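Local coordinates for protein SorB (Sorangium cellulosum, PDB 6B2V) that is the module nine pyran synthase domain, a double-hotdog unit that forms a pyran ring in the trans-acyltransferase polyketide pathway to the antibiotic sorangicin, at residues A[85-90]-A[127-132]; A[68-73]-A[103-108]; A[190-195]-A[249-254]; A[176-181]-A[210-215]. One frame throughout, in Å; residues are numbered along the deposited sequence.

Contact 1. Residues A[85-90]-A[127-132]; sequences IRNALW and RGLLVF
The carbonyl oxygen Leu-129 O is met twice from the strand across: Arg-86 N donates to it over 2.9 Å at 165°, and Ile-85 CA adds a CA-H...O contact of 3.3 Å. Leu-129 N returns a bond to Arg-86 O, completing a hydrogen-bonded antiparallel pair. A second such pair joins Leu-89 and Arg-127, with Leu-89 N to Arg-127 O at 2.9 Å. Between these pairs the register slips by one, because Asn-87 and Ala-88 together stand opposite Gly-128. Asn-87 has a positive phi of 53°, and with Ala-88 it forms a G1 beta bulge facing Leu-236.

A water bridges this irregularity, giving a hydrogen to Asn-87 O and accepting one from Arg-127 NE at 2.9 Å in the guanidinium plane. One face of the same guanidinium receives the Leu-89 methyl CD2, 3.5 Å above its centre; chi1 of 171° carries Leu-89 CG away from its own N and brings that branch over the group. Leu-129 CD1 lies 3.6 Å from Asn-87 ND2, while Val-131 CG2 meets the aliphatic stem of Arg-86 at CG. On the other face, Ile-85 and Leu-130 run side by side, with Ile-85 CG1 and Leu-130 CD2 3.9 Å apart.

That apolar face is backed by helix 64-77, where Leu-68 touches Ile-85 and Ala-75 touches Leu-130. Strand 82-90 is flanked on its other edge by strand 232-241, and strand 123-132 by strand 113-120.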
loop_
_atom_site.group_PDB
_atom_site.type_symbol
_atom_site.label_atom_id
_atom_site.label_comp_id
_atom_site.label_asym_id
_atom_site.label_seq_id
_atom_site.Cartn_x
_atom_site.Cartn_y
_atom_site.Cartn_z
ATOM N N ILE A 85 -2.792 8.497 5.952
ATOM C CA ILE A 85 -1.366 8.489 6.187
ATOM C C ILE A 85 -0.678 9.472 5.261
ATOM O O ILE A 85 -1.004 9.579 4.177
ATOM C CB ILE A 85 -0.784 7.065 6.056
ATOM C CG1 ILE A 85 -1.148 6.243 7.276
ATOM C CG2 ILE A 85 0.737 7.051 5.941
ATOM C CD1 ILE A 85 -0.860 4.774 7.168
ATOM N N ARG A 86 0.271 10.215 5.788
ATOM C CA ARG A 86 1.033 11.154 4.990
ATOM C C ARG A 86 2.530 10.890 5.150
ATOM O O ARG A 86 2.947 10.388 6.129
ATOM C CB ARG A 86 0.752 12.621 5.368
ATOM C CG ARG A 86 -0.529 13.169 4.798
ATOM C CD ARG A 86 -0.840 14.601 5.168
ATOM N NE ARG A 86 0.237 15.418 4.765
ATOM C CZ ARG A 86 0.986 16.086 5.603
ATOM N NH1 ARG A 86 0.725 16.054 6.883
ATOM N NH2 ARG A 86 1.988 16.786 5.153
ATOM N N ASN A 87 3.266 11.226 4.119
ATOM C CA ASN A 87 4.707 11.137 4.183
ATOM C C ASN A 87 5.269 9.804 4.624
ATOM O O ASN A 87 6.108 9.741 5.453
ATOM C CB ASN A 87 5.236 12.262 5.061
ATOM C CG ASN A 87 4.896 13.608 4.536
ATOM O OD1 ASN A 87 4.733 13.815 3.381
ATOM N ND2 ASN A 87 4.840 14.544 5.414
ATOM N N ALA A 88 4.776 8.743 4.019
ATOM C CA ALA A 88 5.260 7.434 4.294
ATOM C C ALA A 88 6.590 7.207 3.574
ATOM O O ALA A 88 6.788 7.702 2.522
ATOM C CB ALA A 88 4.246 6.401 3.862
ATOM N N LEU A 89 7.466 6.508 4.271
ATOM C CA LEU A 89 8.766 6.147 3.813
ATOM C C LEU A 89 9.051 4.726 4.164
ATOM O O LEU A 89 8.686 4.277 5.172
ATOM C CB LEU A 89 9.833 7.060 4.449
ATOM C CG LEU A 89 11.320 6.744 4.280
ATOM C CD1 LEU A 89 11.713 7.023 2.856
ATOM C CD2 LEU A 89 12.098 7.615 5.253
ATOM N N TRP A 90 9.696 4.031 3.256
ATOM C CA TRP A 90 10.081 2.674 3.504
ATOM C C TRP A 90 11.619 2.605 3.440
ATOM O O TRP A 90 12.203 3.052 2.520
ATOM C CB TRP A 90 9.439 1.716 2.512
ATOM C CG TRP A 90 7.949 1.565 2.704
ATOM C CD1 TRP A 90 7.330 0.676 3.474
ATOM C CD2 TRP A 90 6.937 2.340 2.096
ATOM N NE1 TRP A 90 5.974 0.839 3.403
ATOM C CE2 TRP A 90 5.724 1.879 2.566
ATOM C CE3 TRP A 90 6.944 3.422 1.235
ATOM C CZ2 TRP A 90 4.551 2.425 2.166
ATOM C CZ3 TRP A 90 5.818 3.944 0.843
ATOM C CH2 TRP A 90 4.605 3.431 1.290
ATOM N N ARG A 127 8.298 4.452 8.266
ATOM C CA ARG A 127 7.857 5.562 9.057
ATOM C C ARG A 127 6.882 6.415 8.279
ATOM O O ARG A 127 6.757 6.328 7.116
ATOM C CB ARG A 127 9.013 6.413 9.535
ATOM C CG ARG A 127 9.557 7.318 8.481
ATOM C CD ARG A 127 10.628 8.215 8.999
ATOM N NE ARG A 127 10.768 9.369 8.158
ATOM C CZ ARG A 127 11.920 9.961 7.946
ATOM N NH1 ARG A 127 12.981 9.450 8.526
ATOM N NH2 ARG A 127 11.994 11.007 7.164
ATOM N N GLY A 128 6.171 7.230 8.997
ATOM C CA GLY A 128 5.230 8.112 8.398
ATOM C C GLY A 128 4.384 8.847 9.408
ATOM O O GLY A 128 4.662 8.798 10.553
ATOM N N LEU A 129 3.321 9.458 8.909
ATOM C CA LEU A 129 2.424 10.226 9.743
ATOM C C LEU A 129 0.996 9.718 9.647
ATOM O O LEU A 129 0.502 9.601 8.607
ATOM C CB LEU A 129 2.390 11.670 9.287
ATOM C CG LEU A 129 3.650 12.510 9.332
ATOM C CD1 LEU A 129 3.421 13.833 8.633
ATOM C CD2 LEU A 129 4.085 12.755 10.754
ATOM N N LEU A 130 0.383 9.445 10.770
ATOM C CA LEU A 130 -1.003 9.068 10.808
ATOM C C LEU A 130 -1.821 10.332 11.023
ATOM O O LEU A 130 -1.606 11.018 11.971
ATOM C CB LEU A 130 -1.237 8.069 11.926
ATOM C CG LEU A 130 -0.698 6.671 11.723
ATOM C CD1 LEU A 130 -0.229 6.082 13.011
ATOM C CD2 LEU A 130 -1.722 5.724 11.147
ATOM N N VAL A 131 -2.746 10.601 10.114
ATOM C CA VAL A 131 -3.565 11.780 10.141
ATOM C C VAL A 131 -4.921 11.455 10.746
ATOM O O VAL A 131 -5.608 10.599 10.283
ATOM C CB VAL A 131 -3.810 12.264 8.718
ATOM C CG1 VAL A 131 -4.642 13.523 8.708
ATOM C CG2 VAL A 131 -2.491 12.453 7.981
ATOM N N PHE A 132 -5.227 12.188 11.789
ATOM C CA PHE A 132 -6.428 12.014 12.530
ATOM C C PHE A 132 -7.593 12.613 11.799
ATOM O O PHE A 132 -7.474 13.437 10.979
ATOM C CB PHE A 132 -6.299 12.735 13.870
ATOM C CG PHE A 132 -5.508 11.999 14.921
ATOM C CD1 PHE A 132 -4.882 10.830 14.664
ATOM C CD2 PHE A 132 -5.382 12.527 16.177
ATOM C CE1 PHE A 132 -4.168 10.186 15.627
ATOM C CE2 PHE A 132 -4.692 11.892 17.159
ATOM C CZ PHE A 132 -4.081 10.714 16.888
HETATM O O HOH W 1 8.621 10.407 6.498
#

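Contact 2. Residues A[68-73]-A[103-108]; sequences LEMARA and LRVVLS
In the N-terminal hotdog fold, the helix 64-77 packs against the strand 101-110, and Met-70 makes most of the connection. The short axes approach to 9.2 Å and cross at -54°, a spacing bridged mainly by side chains, with no hydrogen bond across. Met-70 is fully extended: CG lies anti to the backbone N (chi1 -176°) and the chain stays straight beyond it, which delivers the thioether to the strand. Its sulphur SD rests 3.8 Å from Leu-103 CD2, and the two side chains cross at a slant. The terminal methyl CE goes further, to 3.7 Å from the backbone oxygen Leu-103 O and 4.1 Å from Val-105 CG1. Beside it Ala-71 makes a looser contact, its CA 4.4 Å from Val-105 CG2.

The helix turns a polar side elsewhere. Arg-72 holds Glu-69 side-on through NE and NH2, with NH2 to Glu-69 OE2 at 2.8 Å, and the carboxylate also accepts from the backbone N of Leu-204 and Leu-205, residues of the C-terminal half. One side of the helix thus meets apolar strand residues while another is tied to the second half of the chain. A long helix laid against a curved antiparallel sheet is the defining feature of the hotdog fold.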
loop_
_atom_site.group_PDB
_atom_site.type_symbol
_atom_site.label_atom_id
_atom_site.label_comp_id
_atom_site.label_asym_id
_atom_site.label_seq_id
_atom_site.Cartn_x
_atom_site.Cartn_y
_atom_site.Cartn_z
ATOM N N LEU A 68 1.617 0.001 6.333
ATOM C CA LEU A 68 0.599 1.004 6.418
ATOM C C LEU A 68 -0.562 0.469 7.211
ATOM O O LEU A 68 -1.093 1.127 8.009
ATOM C CB LEU A 68 0.111 1.443 5.036
ATOM C CG LEU A 68 1.156 2.068 4.116
ATOM C CD1 LEU A 68 0.606 2.384 2.759
ATOM C CD2 LEU A 68 1.780 3.305 4.720
ATOM N N GLU A 69 -0.934 -0.750 6.904
ATOM C CA GLU A 69 -2.022 -1.393 7.641
ATOM C C GLU A 69 -1.658 -1.596 9.126
ATOM O O GLU A 69 -2.456 -1.432 9.969
ATOM C CB GLU A 69 -2.433 -2.718 6.963
ATOM C CG GLU A 69 -3.448 -3.592 7.716
ATOM C CD GLU A 69 -4.855 -3.039 7.763
ATOM O OE1 GLU A 69 -5.164 -2.118 7.081
ATOM O OE2 GLU A 69 -5.622 -3.589 8.518
ATOM N N MET A 70 -0.425 -1.961 9.399
ATOM C CA MET A 70 0.013 -2.149 10.761
ATOM C C MET A 70 -0.047 -0.845 11.554
ATOM O O MET A 70 -0.527 -0.832 12.645
ATOM C CB MET A 70 1.429 -2.739 10.798
ATOM C CG MET A 70 1.903 -3.043 12.203
ATOM S SD MET A 70 3.605 -3.672 12.122
ATOM C CE MET A 70 3.867 -4.138 13.834
ATOM N N ALA A 71 0.436 0.227 10.964
ATOM C CA ALA A 71 0.393 1.489 11.631
ATOM C C ALA A 71 -1.039 1.941 11.912
ATOM O O ALA A 71 -1.319 2.386 12.958
ATOM C CB ALA A 71 1.099 2.528 10.816
ATOM N N ARG A 72 -1.907 1.798 10.936
ATOM C CA ARG A 72 -3.299 2.136 11.113
ATOM C C ARG A 72 -3.945 1.262 12.176
ATOM O O ARG A 72 -4.660 1.746 12.994
ATOM C CB ARG A 72 -4.062 1.955 9.797
ATOM C CG ARG A 72 -5.552 2.309 9.820
ATOM C CD ARG A 72 -6.338 1.447 8.819
ATOM N NE ARG A 72 -6.343 0.033 9.104
ATOM C CZ ARG A 72 -6.984 -0.534 10.100
ATOM N NH1 ARG A 72 -7.704 0.189 10.913
ATOM N NH2 ARG A 72 -6.926 -1.812 10.272
ATOM N N ALA A 73 -3.684 -0.033 12.130
ATOM C CA ALA A 73 -4.250 -0.940 13.099
ATOM C C ALA A 73 -3.771 -0.600 14.506
ATOM O O ALA A 73 -4.519 -0.681 15.434
ATOM C CB ALA A 73 -3.930 -2.348 12.738
ATOM N N LEU A 103 8.188 -7.332 15.224
ATOM C CA LEU A 103 8.099 -6.027 14.606
ATOM C C LEU A 103 7.387 -5.127 15.589
ATOM O O LEU A 103 6.405 -5.524 16.131
ATOM C CB LEU A 103 7.325 -6.103 13.301
ATOM C CG LEU A 103 7.553 -5.047 12.267
ATOM C CD1 LEU A 103 8.985 -4.898 11.894
ATOM C CD2 LEU A 103 6.760 -5.400 11.040
ATOM N N ARG A 104 7.910 -3.936 15.771
ATOM C CA ARG A 104 7.350 -2.975 16.692
ATOM C C ARG A 104 7.011 -1.689 16.004
ATOM O O ARG A 104 7.691 -1.319 15.134
ATOM C CB ARG A 104 8.339 -2.704 17.822
ATOM C CG ARG A 104 7.817 -1.794 18.898
ATOM C CD ARG A 104 8.860 -1.454 19.941
ATOM N NE ARG A 104 9.490 -2.621 20.534
ATOM C CZ ARG A 104 10.621 -2.549 21.222
ATOM N NH1 ARG A 104 11.230 -1.400 21.352
ATOM N NH2 ARG A 104 11.166 -3.611 21.751
ATOM N N VAL A 105 5.898 -1.084 16.380
ATOM C CA VAL A 105 5.517 0.179 15.833
ATOM C C VAL A 105 5.308 1.129 16.985
ATOM O O VAL A 105 4.585 0.834 17.863
ATOM C CB VAL A 105 4.271 0.073 14.925
ATOM C CG1 VAL A 105 3.110 -0.522 15.643
ATOM C CG2 VAL A 105 3.894 1.409 14.365
ATOM N N VAL A 106 5.956 2.268 16.928
ATOM C CA VAL A 106 5.873 3.284 17.952
ATOM C C VAL A 106 5.139 4.514 17.425
ATOM O O VAL A 106 5.435 4.994 16.390
ATOM C CB VAL A 106 7.290 3.694 18.395
ATOM C CG1 VAL A 106 7.261 4.779 19.455
ATOM C CG2 VAL A 106 8.016 2.514 18.933
ATOM N N LEU A 107 4.183 4.998 18.192
ATOM C CA LEU A 107 3.404 6.150 17.841
ATOM C C LEU A 107 3.759 7.295 18.751
ATOM O O LEU A 107 3.794 7.104 19.895
ATOM C CB LEU A 107 1.940 5.848 18.042
ATOM C CG LEU A 107 1.378 4.630 17.323
ATOM C CD1 LEU A 107 -0.101 4.462 17.655
ATOM C CD2 LEU A 107 1.560 4.820 15.835
ATOM N N SER A 108 4.011 8.454 18.205
ATOM C CA SER A 108 4.358 9.635 18.968
ATOM C C SER A 108 3.542 10.843 18.519
ATOM O O SER A 108 3.099 10.903 17.436
ATOM C CB SER A 108 5.818 9.920 18.822
ATOM O OG SER A 108 6.148 10.147 17.492
#

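Contact 3. Residues A[190-195]-A[249-254]; sequences ASLQAP and AYVHAR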
loop_
_atom_site.group_PDB
_atom_site.type_symbol
_atom_site.label_atom_id
_atom_site.label_comp_id
_atom_site.label_asym_id
_atom_site.label_seq_id
_atom_site.Cartn_x
_atom_site.Cartn_y
_atom_site.Cartn_z
ATOM N N ALA A 190 -6.685 -1.202 -14.291
ATOM C CA ALA A 190 -6.782 -2.625 -13.980
ATOM C C ALA A 190 -8.163 -2.956 -13.455
ATOM O O ALA A 190 -8.656 -2.256 -12.674
ATOM C CB ALA A 190 -5.778 -3.028 -12.917
ATOM N N SER A 191 -8.748 -4.018 -13.975
ATOM C CA SER A 191 -9.998 -4.486 -13.422
ATOM C C SER A 191 -9.678 -5.534 -12.343
ATOM O O SER A 191 -8.708 -6.202 -12.422
ATOM C CB SER A 191 -10.938 -5.013 -14.460
ATOM O OG SER A 191 -10.455 -6.203 -14.925
ATOM N N LEU A 192 -10.531 -5.597 -11.330
ATOM C CA LEU A 192 -10.325 -6.483 -10.202
ATOM C C LEU A 192 -11.427 -7.481 -9.996
ATOM O O LEU A 192 -12.526 -7.213 -10.271
ATOM C CB LEU A 192 -10.277 -5.699 -8.898
ATOM C CG LEU A 192 -9.251 -4.600 -8.831
ATOM C CD1 LEU A 192 -9.383 -3.903 -7.501
ATOM C CD2 LEU A 192 -7.828 -5.055 -9.062
ATOM N N GLN A 193 -11.040 -8.644 -9.535
ATOM C CA GLN A 193 -11.990 -9.685 -9.138
ATOM C C GLN A 193 -11.516 -10.220 -7.776
ATOM O O GLN A 193 -10.398 -10.583 -7.624
ATOM C CB GLN A 193 -12.014 -10.788 -10.147
ATOM C CG GLN A 193 -13.021 -11.871 -9.848
ATOM C CD GLN A 193 -13.143 -12.839 -11.000
ATOM O OE1 GLN A 193 -12.945 -12.475 -12.157
ATOM N NE2 GLN A 193 -13.417 -14.092 -10.679
ATOM N N ALA A 194 -12.423 -10.261 -6.832
ATOM C CA ALA A 194 -12.041 -10.750 -5.551
ATOM C C ALA A 194 -11.772 -12.230 -5.564
ATOM O O ALA A 194 -12.398 -12.959 -6.233
ATOM C CB ALA A 194 -13.097 -10.429 -4.515
ATOM N N PRO A 195 -10.867 -12.640 -4.706
ATOM C CA PRO A 195 -10.636 -14.063 -4.499
ATOM C C PRO A 195 -11.907 -14.679 -3.910
ATOM O O PRO A 195 -12.689 -14.021 -3.293
ATOM C CB PRO A 195 -9.479 -14.065 -3.496
ATOM C CG PRO A 195 -8.735 -12.804 -3.809
ATOM C CD PRO A 195 -9.853 -11.832 -4.026
ATOM N N ALA A 249 -13.275 -2.524 -7.611
ATOM C CA ALA A 249 -13.497 -3.050 -8.919
ATOM C C ALA A 249 -12.460 -2.621 -9.960
ATOM O O ALA A 249 -12.281 -3.325 -10.905
ATOM C CB ALA A 249 -14.880 -2.696 -9.402
ATOM N N TYR A 250 -11.847 -1.457 -9.770
ATOM C CA TYR A 250 -10.833 -0.978 -10.701
ATOM C C TYR A 250 -9.719 -0.250 -9.972
ATOM O O TYR A 250 -9.941 0.308 -8.966
ATOM C CB TYR A 250 -11.423 0.022 -11.734
ATOM C CG TYR A 250 -12.340 -0.585 -12.734
ATOM C CD1 TYR A 250 -11.824 -1.141 -13.839
ATOM C CD2 TYR A 250 -13.687 -0.616 -12.572
ATOM C CE1 TYR A 250 -12.599 -1.720 -14.778
ATOM C CE2 TYR A 250 -14.497 -1.231 -13.533
ATOM C CZ TYR A 250 -13.910 -1.787 -14.617
ATOM O OH TYR A 250 -14.589 -2.378 -15.682
ATOM N N VAL A 251 -8.534 -0.262 -10.554
ATOM C CA VAL A 251 -7.384 0.472 -10.063
ATOM C C VAL A 251 -6.961 1.389 -11.241
ATOM O O VAL A 251 -6.755 0.929 -12.289
ATOM C CB VAL A 251 -6.255 -0.468 -9.673
ATOM C CG1 VAL A 251 -5.003 0.296 -9.326
ATOM C CG2 VAL A 251 -6.631 -1.307 -8.484
ATOM N N HIS A 252 -6.854 2.675 -10.956
ATOM C CA HIS A 252 -6.517 3.723 -11.890
ATOM C C HIS A 252 -5.256 4.421 -11.438
ATOM O O HIS A 252 -5.273 5.114 -10.525
ATOM C CB HIS A 252 -7.655 4.728 -11.954
ATOM C CG HIS A 252 -7.439 5.830 -12.949
ATOM N ND1 HIS A 252 -7.822 7.127 -12.725
ATOM C CD2 HIS A 252 -6.842 5.821 -14.156
ATOM C CE1 HIS A 252 -7.472 7.859 -13.761
ATOM N NE2 HIS A 252 -6.915 7.076 -14.662
ATOM N N ALA A 253 -4.203 4.197 -12.198
ATOM C CA ALA A 253 -2.890 4.754 -11.961
ATOM C C ALA A 253 -2.426 5.655 -13.090
ATOM O O ALA A 253 -2.648 5.390 -14.212
ATOM C CB ALA A 253 -1.874 3.622 -11.892
ATOM N N ARG A 254 -1.382 6.538 -12.826
ATOM C CA ARG A 254 -1.227 7.731 -13.616
ATOM C C ARG A 254 -0.118 8.584 -13.016
ATOM O O ARG A 254 0.184 8.505 -11.898
ATOM C CB ARG A 254 -2.551 8.557 -13.682
ATOM C CG ARG A 254 -3.037 9.078 -12.365
ATOM C CD ARG A 254 -4.385 9.795 -12.467
ATOM N NE ARG A 254 -4.778 10.316 -11.172
ATOM C CZ ARG A 254 -5.374 9.611 -10.247
ATOM N NH1 ARG A 254 -5.643 10.160 -9.073
ATOM N NH2 ARG A 254 -5.657 8.362 -10.489
#
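Ala-190 and Val-251 form a hydrogen-bonded antiparallel pair: Ala-190 N to Val-251 O is 2.9 Å at 172°, and Val-251 N answers to Ala-190 O. Leu-192 N also reaches Ala-249 O at 2.9 Å, but from 48° out of that carbonyl's plane. Close by, Ala-249 and Tyr-250 form a classic beta bulge facing Val-273.

CA-H...O contacts supplement these bonds, the shorter being Tyr-250 CA to Ala-190 O at 3.2 Å.

Apolar contacts divide between the two faces. On one, the Leu-192 and Val-251 side chains cross, Leu-192 CD1 to Val-251 CG2 at 3.9 Å, and Ala-190 CB lies 4.2 Å from Val-251 CB; Pro-216 of helix 207-225 touches both Ala-190 and Val-251. On the other, the Tyr-250 ring meets Ser-191 CB obliquely, through Tyr-250 CE1 at 3.7 Å, a position reached with Tyr-250 CG set beside its own N (chi1 -70°). The hydroxyl of Ser-191 is engaged by Ser-180 OG in the next strand.

Strands 187-192 and 250-255 are thus neighbours in the antiparallel sheet of the C-terminal hotdog fold, their Ala-190 and Val-251 face turned to helix 207-225.

Contact 4. Residues A[176-181]-A[210-215]; sequences LWIASL and GNSVLV
Ser-212 holds its OG anti to its carbonyl carbon and beside its own N (chi1 -61°), and Ile-178 sets CG1 in the same relation to its backbone (chi1 -59°) before extending to CD1. The first rotation presents the serine oxygen to Trp-177 N, which donates over 2.9 Å in a nearly straight bond of 177°. OG is also hydrogen-bonded to Asn-208 O one turn earlier, so a single hydroxyl links the helix carbonyl to the segment 176-181. Two gripping partners fix its rotation. Carbon atoms close in around it, Leu-176 CB and Trp-177 CB each standing 3.6 Å from Ser-212 OG.

The extended isoleucine brings CD1 to 3.7 Å from Val-215 CG1, crossing that side chain at a slant. Ile-178 CD1 also lies 3.9 Å from Ser-212 O, a buried carbonyl oxygen for which the model offers no hydrogen-bonding partner. Leu-176 adds a further contact, its CD2 3.8 Å from Asn-211 CB.

Ser-212 and Val-215, three residues apart on helix 207-225, therefore turn toward the start of strand 178-183. This is the C-terminal hotdog in its characteristic form, a long helix held against an antiparallel sheet, with the Trp-177 N to Ser-212 OG hydrogen bond just ahead of the strand and apolar packing beside it.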
loop_
_atom_site.group_PDB
_atom_site.type_symbol
_atom_site.label_atom_id
_atom_site.label_comp_id
_atom_site.label_asym_id
_atom_site.label_seq_id
_atom_site.Cartn_x
_atom_site.Cartn_y
_atom_site.Cartn_z
ATOM N N LEU A 176 -3.451 -11.998 -5.914
ATOM C CA LEU A 176 -3.864 -10.657 -6.221
ATOM C C LEU A 176 -5.281 -10.643 -6.811
ATOM O O LEU A 176 -5.799 -11.652 -7.168
ATOM C CB LEU A 176 -2.918 -10.015 -7.208
ATOM C CG LEU A 176 -1.463 -9.894 -6.793
ATOM C CD1 LEU A 176 -0.655 -9.252 -7.870
ATOM C CD2 LEU A 176 -1.373 -9.175 -5.480
ATOM N N TRP A 177 -5.861 -9.463 -6.874
ATOM C CA TRP A 177 -7.174 -9.270 -7.411
ATOM C C TRP A 177 -7.195 -8.863 -8.892
ATOM O O TRP A 177 -8.209 -8.763 -9.472
ATOM C CB TRP A 177 -7.900 -8.176 -6.633
ATOM C CG TRP A 177 -8.229 -8.451 -5.187
ATOM C CD1 TRP A 177 -7.462 -9.063 -4.272
ATOM C CD2 TRP A 177 -9.427 -8.070 -4.510
ATOM N NE1 TRP A 177 -8.104 -9.114 -3.090
ATOM C CE2 TRP A 177 -9.305 -8.473 -3.201
ATOM C CE3 TRP A 177 -10.575 -7.410 -4.893
ATOM C CZ2 TRP A 177 -10.319 -8.283 -2.290
ATOM C CZ3 TRP A 177 -11.555 -7.214 -3.989
ATOM C CH2 TRP A 177 -11.422 -7.648 -2.713
ATOM N N ILE A 178 -6.031 -8.631 -9.455
ATOM C CA ILE A 178 -5.999 -8.202 -10.833
ATOM C C ILE A 178 -6.523 -9.217 -11.835
ATOM O O ILE A 178 -6.133 -10.325 -11.802
ATOM C CB ILE A 178 -4.577 -7.772 -11.189
ATOM C CG1 ILE A 178 -4.178 -6.656 -10.261
ATOM C CG2 ILE A 178 -4.512 -7.285 -12.621
ATOM C CD1 ILE A 178 -2.746 -6.312 -10.385
ATOM N N ALA A 179 -7.456 -8.792 -12.677
ATOM C CA ALA A 179 -8.035 -9.650 -13.692
ATOM C C ALA A 179 -7.712 -9.236 -15.104
ATOM O O ALA A 179 -7.741 -10.005 -15.985
ATOM C CB ALA A 179 -9.518 -9.697 -13.565
ATOM N N SER A 180 -7.465 -7.974 -15.291
ATOM C CA SER A 180 -7.082 -7.410 -16.572
ATOM C C SER A 180 -6.301 -6.118 -16.368
ATOM O O SER A 180 -6.392 -5.533 -15.364
ATOM C CB SER A 180 -8.306 -7.071 -17.434
ATOM O OG SER A 180 -8.925 -5.918 -16.934
ATOM N N LEU A 181 -5.518 -5.730 -17.362
ATOM C CA LEU A 181 -4.762 -4.516 -17.313
ATOM C C LEU A 181 -4.612 -3.828 -18.687
ATOM O O LEU A 181 -4.176 -4.435 -19.570
ATOM C CB LEU A 181 -3.376 -4.831 -16.742
ATOM C CG LEU A 181 -2.361 -3.689 -16.610
ATOM C CD1 LEU A 181 -2.867 -2.582 -15.717
ATOM C CD2 LEU A 181 -1.064 -4.197 -15.994
ATOM N N GLY A 210 -4.005 -4.555 -1.209
ATOM C CA GLY A 210 -3.134 -3.409 -1.311
ATOM C C GLY A 210 -2.101 -3.509 -2.406
ATOM O O GLY A 210 -1.854 -2.614 -3.078
ATOM N N ASN A 211 -1.519 -4.677 -2.517
ATOM C CA ASN A 211 -0.575 -4.929 -3.601
ATOM C C ASN A 211 -1.246 -4.863 -4.974
ATOM O O ASN A 211 -0.652 -4.488 -5.914
ATOM C CB ASN A 211 0.107 -6.274 -3.435
ATOM C CG ASN A 211 1.259 -6.210 -2.471
ATOM O OD1 ASN A 211 1.558 -7.168 -1.840
ATOM N ND2 ASN A 211 1.874 -5.107 -2.406
ATOM N N SER A 212 -2.501 -5.264 -5.031
ATOM C CA SER A 212 -3.244 -5.161 -6.273
ATOM C C SER A 212 -3.387 -3.707 -6.718
ATOM O O SER A 212 -3.520 -3.435 -7.847
ATOM C CB SER A 212 -4.617 -5.788 -6.151
ATOM O OG SER A 212 -4.516 -7.135 -5.846
ATOM N N VAL A 213 -3.552 -2.826 -5.776
ATOM C CA VAL A 213 -3.615 -1.412 -6.101
ATOM C C VAL A 213 -2.265 -0.826 -6.580
ATOM O O VAL A 213 -2.193 -0.038 -7.452
ATOM C CB VAL A 213 -4.136 -0.593 -4.905
ATOM C CG1 VAL A 213 -4.256 0.861 -5.244
ATOM C CG2 VAL A 213 -5.457 -1.101 -4.416
ATOM N N LEU A 214 -1.221 -1.232 -5.899
ATOM C CA LEU A 214 0.113 -0.762 -6.238
ATOM C C LEU A 214 0.742 -1.298 -7.519
ATOM O O LEU A 214 1.464 -0.629 -8.147
ATOM C CB LEU A 214 1.101 -0.920 -5.068
ATOM C CG LEU A 214 0.728 -0.182 -3.762
ATOM C CD1 LEU A 214 1.885 -0.148 -2.797
ATOM C CD2 LEU A 214 0.178 1.205 -3.993
ATOM N N VAL A 215 0.407 -2.529 -7.869
ATOM C CA VAL A 215 1.039 -3.157 -9.021
ATOM C C VAL A 215 0.857 -2.390 -10.310
ATOM O O VAL A 215 1.775 -2.272 -11.047
ATOM C CB VAL A 215 0.640 -4.674 -9.144
ATOM C CG1 VAL A 215 0.835 -5.239 -10.544
ATOM C CG2 VAL A 215 1.483 -5.465 -8.214
#

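In the fold
Along the chain, contacts 1 and 2 interleave first and contacts 3 and 4 interleave later, on opposite sides of the chain's centre. Each pair matches one of the predicted hotdog folds. In the first pair the centres are 10 Å apart, and Leu-130 CD1 packs on Leu-107 CD2. In the second they are only 6 Å apart, and Val-251 CG1 packs on Val-213 O. Between the pairs, centres are 23 to 26 Å apart, and contact 4 comes within about 6 Å (nearest atoms) of contacts 1 and 2 without touching. Strand 82-90 lies beside strand 232-241, so strand pairing joins the two hotdogs into one double-hotdog domain, the architecture of polyketide synthase dehydratases.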